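Local coordinates for protein GTP pyrophosphokinase (Streptococcus pneumoniae, PDB 2BE3) that probably transfers pyrophosphate from ATP to GTP or GDP, making the alarmone (p)ppGpp, as RelA/SpoT-family synthetases do, at residues E9-L12 with D13-Q17; E192-D195 with D196-A200; E171-K174 with R175-T179. One frame throughout, in Å; residues are numbered along the deposited sequence.

Contact 1: residues E9-L12 with D13-Q17; sequences EEFL and DPYIQ
Asp13 N reaches back to Glu9 O at 3.2 Å, and Ile16 N to Leu12 O at 2.9 Å, two i to i+4 bonds that carry helix 6-35 through this turn. They flank a kink: Pro14 has no N-H for Glu10 O, from which its CD stands 3.7 Å. Tyr15 N makes no i to i+4 bond to Phe11 O, which is instead bordered by the tyrosine ring, Tyr15 CD2 lying 3.4 Å from that oxygen, edge on and in the ring plane. Farther out, Tyr15 CE2 sits over one face of the Phe11 ring, towards its rim, 3.8 Å from Phe11 CZ; the ring planes are 40° apart, so the pair is oblique. Phe11 meets its partner because CG is anti to the backbone N (chi1 175°). A bound tetraethylene glycol lies about 3 Å from the Phe11 side chain. Asp13 OD2 forms a salt bridge with NZ of Lys35 of the second subunit. Within the chain, Tyr15 packs on Ile139 of strand 137-147, Leu12 and Ile16 on Val49 of strand 42-49, and Phe11 on Leu69 of helix 69-72.

Contact 2: residues E192-D195 with D196-A200; sequences EIRD and DIQEA
Arg194 and, one turn on, Gln198 run out from the start of helix 194-203, whose N-cap position is held by Ile193, and their flat ends are inclined at 50° to each other. The Gln198 amide lies over one face of the guanidinium; since its oxygen and nitrogen are probably exchanged in the model, the evidence supports this placement but not a particular polar pairing. Arg194 is extended from CG to NE and leaves the backbone with CG anti to N (chi1 175°), which carries the guanidinium alongside the next turn. There NH2 makes salt bridges to Asp88 and Glu91, so the charged end bridges the helix to the region of helix 89-97. On another side of the turn, the Ile193 and Ile197 side chains are inclined to one another, with CG1 of Ile193 3.7 Å from CD1 of Ile197; Ile197 also packs on Phe85. Beneath these side chains the helical backbone bonding is regular: Gln198 N bonds to Arg194 O at 2.9 Å, and Glu199 N to Asp195 O at 3.1 Å. The bond that opens the helix runs from Ile197 N to Ile193 O, 3.0 Å long with an N-H...O angle of 160°.

Contact 3: residues E171-K174 with R175-T179; sequences EIKK and RLEIT
Glu171 and Arg175 lie side by side and point the same way, joined by a salt bridge from Arg175 NH2 to Glu171 OE2. At 2.5 Å the modelled Arg175 NH2 - Glu171 OE2 separation is very short, and the N-H...O angle of 119° is far from straight, so the pairing is clearer than its exact length. The carboxylate and guanidinium planes stand 85° apart, and only OE2 of the acid approaches the arginine, which excludes a flat two-pronged arrangement. A second i to i+4 bridge joins Lys173 NZ to Glu177 OE2 at 3.0 Å. The ammonium meets that oxygen on its anti side, 21° out of the carboxylate plane, and the lysine side chain slants across the glutamate.

Bends in the chains bring these groups together. Glu171 is bent at chi2, Arg175 at both chi2 and chi3, and Lys173 at chi2 and chi4, whereas Glu177 stays extended beyond CG. The backbone of helix 170-191 sets the spacing: Leu176 N bonds to Ile172 O at 2.8 Å and Glu177 N to Lys173 O at 2.9 Å, while the bond from Arg175 N to Glu171 O is weak at 3.3 Å. Leu176 packs against Leu160 of helix 148-164 and against Phe168, with Ile172 on Tyr164; Trp153 NE1 donates to Leu176 O.

Lys174 NZ lies 4.2 Å from Arg175 NH1, like charges whose repulsion Glu171 probably eases. Each bridge probably neutralises its own pair; acid-first Glu171-Arg175 is probably also aligned favourably with the helix dipole, whereas Lys173-Glu177 is not.

Overall arrangement
All three contacts are local, joining side chains within single helices towards the periphery of an alpha/beta fold built round a mixed sheet. Contact 1 lies on the opposite side of the chain's centre from the other two, its centre 42 Å from that of contact 2 and 38 Å from that of contact 3. Contacts 3 and 2 occupy consecutive helices, 170-191 and 194-203, yet their nearest atoms remain about 16 Å apart. Contact 1 alone meets the second subunit, and it also borders the tetraethylene glycol, probably a crystallisation component. No substrate is bound near the three contacts to place them against the active site.

Contact 1: residues E9-L12 with D13-Q17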
loop_
_atom_site.group_PDB
_atom_site.type_symbol
_atom_site.label_atom_id
_atom_site.label_comp_id
_atom_site.label_asym_id
_atom_site.label_seq_id
_atom_site.Cartn_x
_atom_site.Cartn_y
_atom_site.Cartn_z
ATOM N N GLU A 9 1.587 -19.172 9.043
ATOM C CA GLU A 9 1.412 -17.756 9.334
ATOM C C GLU A 9 2.610 -16.960 8.814
ATOM O O GLU A 9 2.459 -15.908 8.207
ATOM C CB GLU A 9 1.285 -17.582 10.850
ATOM C CG GLU A 9 0.731 -16.259 11.285
ATOM C CD GLU A 9 0.585 -16.160 12.815
ATOM O OE1 GLU A 9 -0.573 -16.018 13.304
ATOM O OE2 GLU A 9 1.629 -16.250 13.514
ATOM N N GLU A 10 3.802 -17.486 9.045
ATOM C CA GLU A 10 5.009 -16.874 8.537
ATOM C C GLU A 10 5.063 -16.900 7.017
ATOM O O GLU A 10 5.596 -15.974 6.397
ATOM C CB GLU A 10 6.238 -17.557 9.117
ATOM C CG GLU A 10 6.473 -17.190 10.580
ATOM C CD GLU A 10 7.641 -17.970 11.217
ATOM O OE1 GLU A 10 8.385 -18.712 10.505
ATOM O OE2 GLU A 10 7.811 -17.827 12.449
ATOM N N PHE A 11 4.497 -17.950 6.422
ATOM C CA PHE A 11 4.500 -18.076 4.976
ATOM C C PHE A 11 3.505 -17.112 4.318
ATOM O O PHE A 11 3.799 -16.508 3.287
ATOM C CB PHE A 11 4.210 -19.519 4.555
ATOM C CG PHE A 11 4.073 -19.686 3.075
ATOM C CD1 PHE A 11 5.207 -19.709 2.256
ATOM C CD2 PHE A 11 2.819 -19.792 2.488
ATOM C CE1 PHE A 11 5.083 -19.854 0.888
ATOM C CE2 PHE A 11 2.691 -19.918 1.107
ATOM C CZ PHE A 11 3.810 -19.955 0.318
ATOM N N LEU A 12 2.339 -16.971 4.924
ATOM C CA LEU A 12 1.233 -16.239 4.314
ATOM C C LEU A 12 1.317 -14.730 4.450
ATOM O O LEU A 12 0.782 -14.004 3.609
ATOM C CB LEU A 12 -0.102 -16.718 4.880
ATOM C CG LEU A 12 -0.480 -18.120 4.435
ATOM C CD1 LEU A 12 -1.768 -18.526 5.113
ATOM C CD2 LEU A 12 -0.553 -18.233 2.909
ATOM N N ASP A 13 2.000 -14.265 5.492
ATOM C CA ASP A 13 2.154 -12.829 5.757
ATOM C C ASP A 13 2.493 -11.944 4.562
ATOM O O ASP A 13 1.811 -10.958 4.335
ATOM C CB ASP A 13 3.148 -12.588 6.883
ATOM C CG ASP A 13 2.471 -12.254 8.154
ATOM O OD1 ASP A 13 2.827 -12.856 9.205
ATOM O OD2 ASP A 13 1.545 -11.387 8.110
ATOM N N PRO A 14 3.568 -12.266 3.822
ATOM C CA PRO A 14 3.838 -11.463 2.618
ATOM C C PRO A 14 2.630 -11.351 1.679
ATOM O O PRO A 14 2.396 -10.281 1.135
ATOM C CB PRO A 14 5.000 -12.199 1.936
ATOM C CG PRO A 14 5.603 -13.024 3.001
ATOM C CD PRO A 14 4.595 -13.294 4.064
ATOM N N TYR A 15 1.879 -12.442 1.518
ATOM C CA TYR A 15 0.658 -12.469 0.711
ATOM C C TYR A 15 -0.473 -11.617 1.301
ATOM O O TYR A 15 -1.085 -10.847 0.586
ATOM C CB TYR A 15 0.203 -13.926 0.498
ATOM C CG TYR A 15 1.245 -14.756 -0.208
ATOM C CD1 TYR A 15 1.300 -14.788 -1.602
ATOM C CD2 TYR A 15 2.198 -15.474 0.505
ATOM C CE1 TYR A 15 2.249 -15.523 -2.265
ATOM C CE2 TYR A 15 3.162 -16.217 -0.153
ATOM C CZ TYR A 15 3.183 -16.244 -1.537
ATOM O OH TYR A 15 4.150 -16.967 -2.205
ATOM N N ILE A 16 -0.743 -11.739 2.596
ATOM C CA ILE A 16 -1.668 -10.841 3.273
ATOM C C ILE A 16 -1.229 -9.366 3.060
ATOM O O ILE A 16 -2.030 -8.513 2.664
ATOM C CB ILE A 16 -1.775 -11.201 4.804
ATOM C CG1 ILE A 16 -2.371 -12.598 4.994
ATOM C CG2 ILE A 16 -2.613 -10.191 5.608
ATOM C CD1 ILE A 16 -2.201 -13.184 6.418
ATOM N N GLN A 17 0.046 -9.080 3.305
ATOM C CA GLN A 17 0.604 -7.760 3.052
ATOM C C GLN A 17 0.408 -7.288 1.595
ATOM O O GLN A 17 -0.083 -6.170 1.382
ATOM C CB GLN A 17 2.087 -7.731 3.415
ATOM C CG GLN A 17 2.631 -6.348 3.492
ATOM C CD GLN A 17 4.111 -6.318 3.709
ATOM O OE1 GLN A 17 4.704 -7.291 4.163
ATOM N NE2 GLN A 17 4.732 -5.207 3.354
#

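Contact 2: residues E192-D195 with D196-A200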
loop_
_atom_site.group_PDB
_atom_site.type_symbol
_atom_site.label_atom_id
_atom_site.label_comp_id
_atom_site.label_asym_id
_atom_site.label_seq_id
_atom_site.Cartn_x
_atom_site.Cartn_y
_atom_site.Cartn_z
ATOM N N GLU A 192 -22.300 -2.822 -27.772
ATOM C CA GLU A 192 -22.763 -2.246 -29.019
ATOM C C GLU A 192 -22.934 -0.728 -28.919
ATOM O O GLU A 192 -22.773 -0.029 -29.907
ATOM C CB GLU A 192 -24.104 -2.881 -29.375
ATOM C CG GLU A 192 -24.267 -3.327 -30.792
ATOM C CD GLU A 192 -23.365 -4.487 -31.141
ATOM O OE1 GLU A 192 -23.798 -5.660 -30.978
ATOM O OE2 GLU A 192 -22.222 -4.218 -31.567
ATOM N N ILE A 193 -23.283 -0.225 -27.733
ATOM C CA ILE A 193 -23.430 1.225 -27.512
ATOM C C ILE A 193 -22.440 1.765 -26.461
ATOM O O ILE A 193 -22.720 2.745 -25.767
ATOM C CB ILE A 193 -24.881 1.617 -27.158
ATOM C CG1 ILE A 193 -25.319 1.002 -25.826
ATOM C CG2 ILE A 193 -25.847 1.240 -28.310
ATOM C CD1 ILE A 193 -26.566 1.599 -25.333
ATOM N N ARG A 194 -21.277 1.128 -26.369
ATOM C CA ARG A 194 -20.245 1.545 -25.446
ATOM C C ARG A 194 -19.787 2.966 -25.747
ATOM O O ARG A 194 -19.534 3.746 -24.821
ATOM C CB ARG A 194 -19.041 0.571 -25.472
ATOM C CG ARG A 194 -17.864 1.001 -24.623
ATOM C CD ARG A 194 -16.751 0.013 -24.750
ATOM N NE ARG A 194 -15.630 0.295 -23.858
ATOM C CZ ARG A 194 -14.409 0.655 -24.269
ATOM N NH1 ARG A 194 -14.172 0.807 -25.562
ATOM N NH2 ARG A 194 -13.435 0.900 -23.371
ATOM N N ASP A 195 -19.651 3.289 -27.028
ATOM C CA ASP A 195 -19.109 4.583 -27.400
ATOM C C ASP A 195 -20.063 5.664 -26.939
ATOM O O ASP A 195 -19.627 6.678 -26.433
ATOM C CB ASP A 195 -18.868 4.708 -28.917
ATOM C CG ASP A 195 -17.722 3.834 -29.423
ATOM O OD1 ASP A 195 -16.940 3.245 -28.624
ATOM O OD2 ASP A 195 -17.590 3.745 -30.665
ATOM N N ASP A 196 -21.364 5.432 -27.119
ATOM C CA ASP A 196 -22.395 6.369 -26.693
ATOM C C ASP A 196 -22.425 6.530 -25.176
ATOM O O ASP A 196 -22.554 7.643 -24.674
ATOM C CB ASP A 196 -23.781 5.919 -27.186
ATOM C CG ASP A 196 -23.869 5.838 -28.722
ATOM O OD1 ASP A 196 -23.896 6.892 -29.403
ATOM O OD2 ASP A 196 -23.922 4.704 -29.256
ATOM N N ILE A 197 -22.313 5.415 -24.453
ATOM C CA ILE A 197 -22.322 5.457 -23.011
ATOM C C ILE A 197 -21.114 6.234 -22.485
ATOM O O ILE A 197 -21.273 7.059 -21.585
ATOM C CB ILE A 197 -22.366 4.038 -22.394
ATOM C CG1 ILE A 197 -23.721 3.356 -22.685
ATOM C CG2 ILE A 197 -22.049 4.097 -20.892
ATOM C CD1 ILE A 197 -23.647 1.834 -22.685
ATOM N N GLN A 198 -19.927 6.000 -23.052
ATOM C CA GLN A 198 -18.705 6.631 -22.556
ATOM C C GLN A 198 -18.672 8.125 -22.870
ATOM O O GLN A 198 -18.235 8.930 -22.060
ATOM C CB GLN A 198 -17.421 5.881 -23.028
ATOM C CG GLN A 198 -17.354 4.447 -22.502
ATOM C CD GLN A 198 -16.066 3.665 -22.883
ATOM O OE1 GLN A 198 -15.419 3.082 -22.011
ATOM N NE2 GLN A 198 -15.728 3.619 -24.181
ATOM N N GLU A 199 -19.188 8.499 -24.025
ATOM C CA GLU A 199 -19.295 9.888 -24.385
ATOM C C GLU A 199 -20.200 10.618 -23.362
ATOM O O GLU A 199 -19.835 11.674 -22.850
ATOM C CB GLU A 199 -19.795 9.957 -25.832
ATOM C CG GLU A 199 -20.215 11.312 -26.409
ATOM C CD GLU A 199 -20.585 11.165 -27.921
ATOM O OE1 GLU A 199 -21.730 10.721 -28.195
ATOM O OE2 GLU A 199 -19.722 11.452 -28.828
ATOM N N ALA A 200 -21.343 10.016 -23.034
ATOM C CA ALA A 200 -22.236 10.529 -21.991
ATOM C C ALA A 200 -21.595 10.615 -20.591
ATOM O O ALA A 200 -21.709 11.636 -19.931
ATOM C CB ALA A 200 -23.521 9.742 -21.976
#

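Contact 3: residues E171-K174 with R175-T179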
loop_
_atom_site.group_PDB
_atom_site.type_symbol
_atom_site.label_atom_id
_atom_site.label_comp_id
_atom_site.label_asym_id
_atom_site.label_seq_id
_atom_site.Cartn_x
_atom_site.Cartn_y
_atom_site.Cartn_z
ATOM N N GLU A 171 -30.311 -30.200 -14.225
ATOM C CA GLU A 171 -31.033 -28.967 -14.062
ATOM C C GLU A 171 -30.124 -27.771 -13.790
ATOM O O GLU A 171 -30.393 -26.666 -14.272
ATOM C CB GLU A 171 -32.076 -29.077 -12.948
ATOM C CG GLU A 171 -32.811 -27.758 -12.722
ATOM C CD GLU A 171 -33.715 -27.345 -13.915
ATOM O OE1 GLU A 171 -33.647 -27.985 -15.008
ATOM O OE2 GLU A 171 -34.503 -26.379 -13.743
ATOM N N ILE A 172 -29.091 -27.992 -12.986
ATOM C CA ILE A 172 -28.174 -26.941 -12.613
ATOM C C ILE A 172 -27.284 -26.551 -13.807
ATOM O O ILE A 172 -27.136 -25.362 -14.110
ATOM C CB ILE A 172 -27.390 -27.328 -11.343
ATOM C CG1 ILE A 172 -28.281 -27.057 -10.121
ATOM C CG2 ILE A 172 -26.089 -26.557 -11.248
ATOM C CD1 ILE A 172 -27.975 -27.887 -8.897
ATOM N N LYS A 173 -26.754 -27.557 -14.504
ATOM C CA LYS A 173 -26.019 -27.361 -15.742
ATOM C C LYS A 173 -26.817 -26.603 -16.831
ATOM O O LYS A 173 -26.290 -25.682 -17.458
ATOM C CB LYS A 173 -25.523 -28.714 -16.259
ATOM C CG LYS A 173 -24.490 -28.619 -17.371
ATOM C CD LYS A 173 -23.168 -27.978 -16.885
ATOM C CE LYS A 173 -22.091 -27.908 -17.986
ATOM N NZ LYS A 173 -21.970 -26.520 -18.550
ATOM N N LYS A 174 -28.077 -26.978 -17.050
ATOM C CA LYS A 174 -28.910 -26.292 -18.035
ATOM C C LYS A 174 -28.943 -24.807 -17.693
ATOM O O LYS A 174 -28.846 -23.950 -18.578
ATOM C CB LYS A 174 -30.346 -26.876 -18.096
ATOM C CG LYS A 174 -31.455 -25.870 -18.591
ATOM C CD LYS A 174 -32.887 -26.213 -18.095
ATOM C CE LYS A 174 -33.926 -25.233 -18.664
ATOM N NZ LYS A 174 -35.342 -25.515 -18.244
ATOM N N ARG A 175 -29.053 -24.524 -16.401
ATOM C CA ARG A 175 -29.142 -23.169 -15.911
ATOM C C ARG A 175 -27.804 -22.428 -16.001
ATOM O O ARG A 175 -27.758 -21.269 -16.401
ATOM C CB ARG A 175 -29.666 -23.191 -14.477
ATOM C CG ARG A 175 -30.611 -22.070 -14.200
ATOM C CD ARG A 175 -31.842 -22.202 -15.041
ATOM N NE ARG A 175 -32.814 -23.099 -14.428
ATOM C CZ ARG A 175 -34.115 -23.111 -14.725
ATOM N NH1 ARG A 175 -34.609 -22.277 -15.638
ATOM N NH2 ARG A 175 -34.921 -23.956 -14.097
ATOM N N LEU A 176 -26.719 -23.108 -15.644
ATOM C CA LEU A 176 -25.378 -22.580 -15.854
ATOM C C LEU A 176 -25.127 -22.180 -17.310
ATOM O O LEU A 176 -24.534 -21.147 -17.585
ATOM C CB LEU A 176 -24.313 -23.562 -15.360
ATOM C CG LEU A 176 -24.108 -23.607 -13.835
ATOM C CD1 LEU A 176 -22.932 -24.516 -13.441
ATOM C CD2 LEU A 176 -23.924 -22.203 -13.256
ATOM N N GLU A 177 -25.623 -22.980 -18.241
ATOM C CA GLU A 177 -25.384 -22.734 -19.658
ATOM C C GLU A 177 -26.251 -21.604 -20.176
ATOM O O GLU A 177 -25.750 -20.765 -20.927
ATOM C CB GLU A 177 -25.580 -24.004 -20.478
ATOM C CG GLU A 177 -24.496 -25.040 -20.170
ATOM C CD GLU A 177 -24.760 -26.395 -20.799
ATOM O OE1 GLU A 177 -25.891 -26.609 -21.314
ATOM O OE2 GLU A 177 -23.834 -27.253 -20.778
ATOM N N ILE A 178 -27.526 -21.549 -19.774
ATOM C CA ILE A 178 -28.323 -20.424 -20.228
ATOM C C ILE A 178 -27.869 -19.088 -19.627
ATOM O O ILE A 178 -27.781 -18.091 -20.364
ATOM C CB ILE A 178 -29.904 -20.656 -20.306
ATOM C CG1 ILE A 178 -30.692 -19.412 -19.916
ATOM C CG2 ILE A 178 -30.399 -21.826 -19.487
ATOM C CD1 ILE A 178 -31.822 -19.124 -20.939
ATOM N N THR A 179 -27.544 -19.074 -18.325
ATOM C CA THR A 179 -27.033 -17.865 -17.693
ATOM C C THR A 179 -25.704 -17.430 -18.307
ATOM O O THR A 179 -25.507 -16.243 -18.523
ATOM C CB THR A 179 -26.950 -17.948 -16.132
ATOM O OG1 THR A 179 -26.131 -19.060 -15.728
ATOM C CG2 THR A 179 -28.342 -18.099 -15.539
#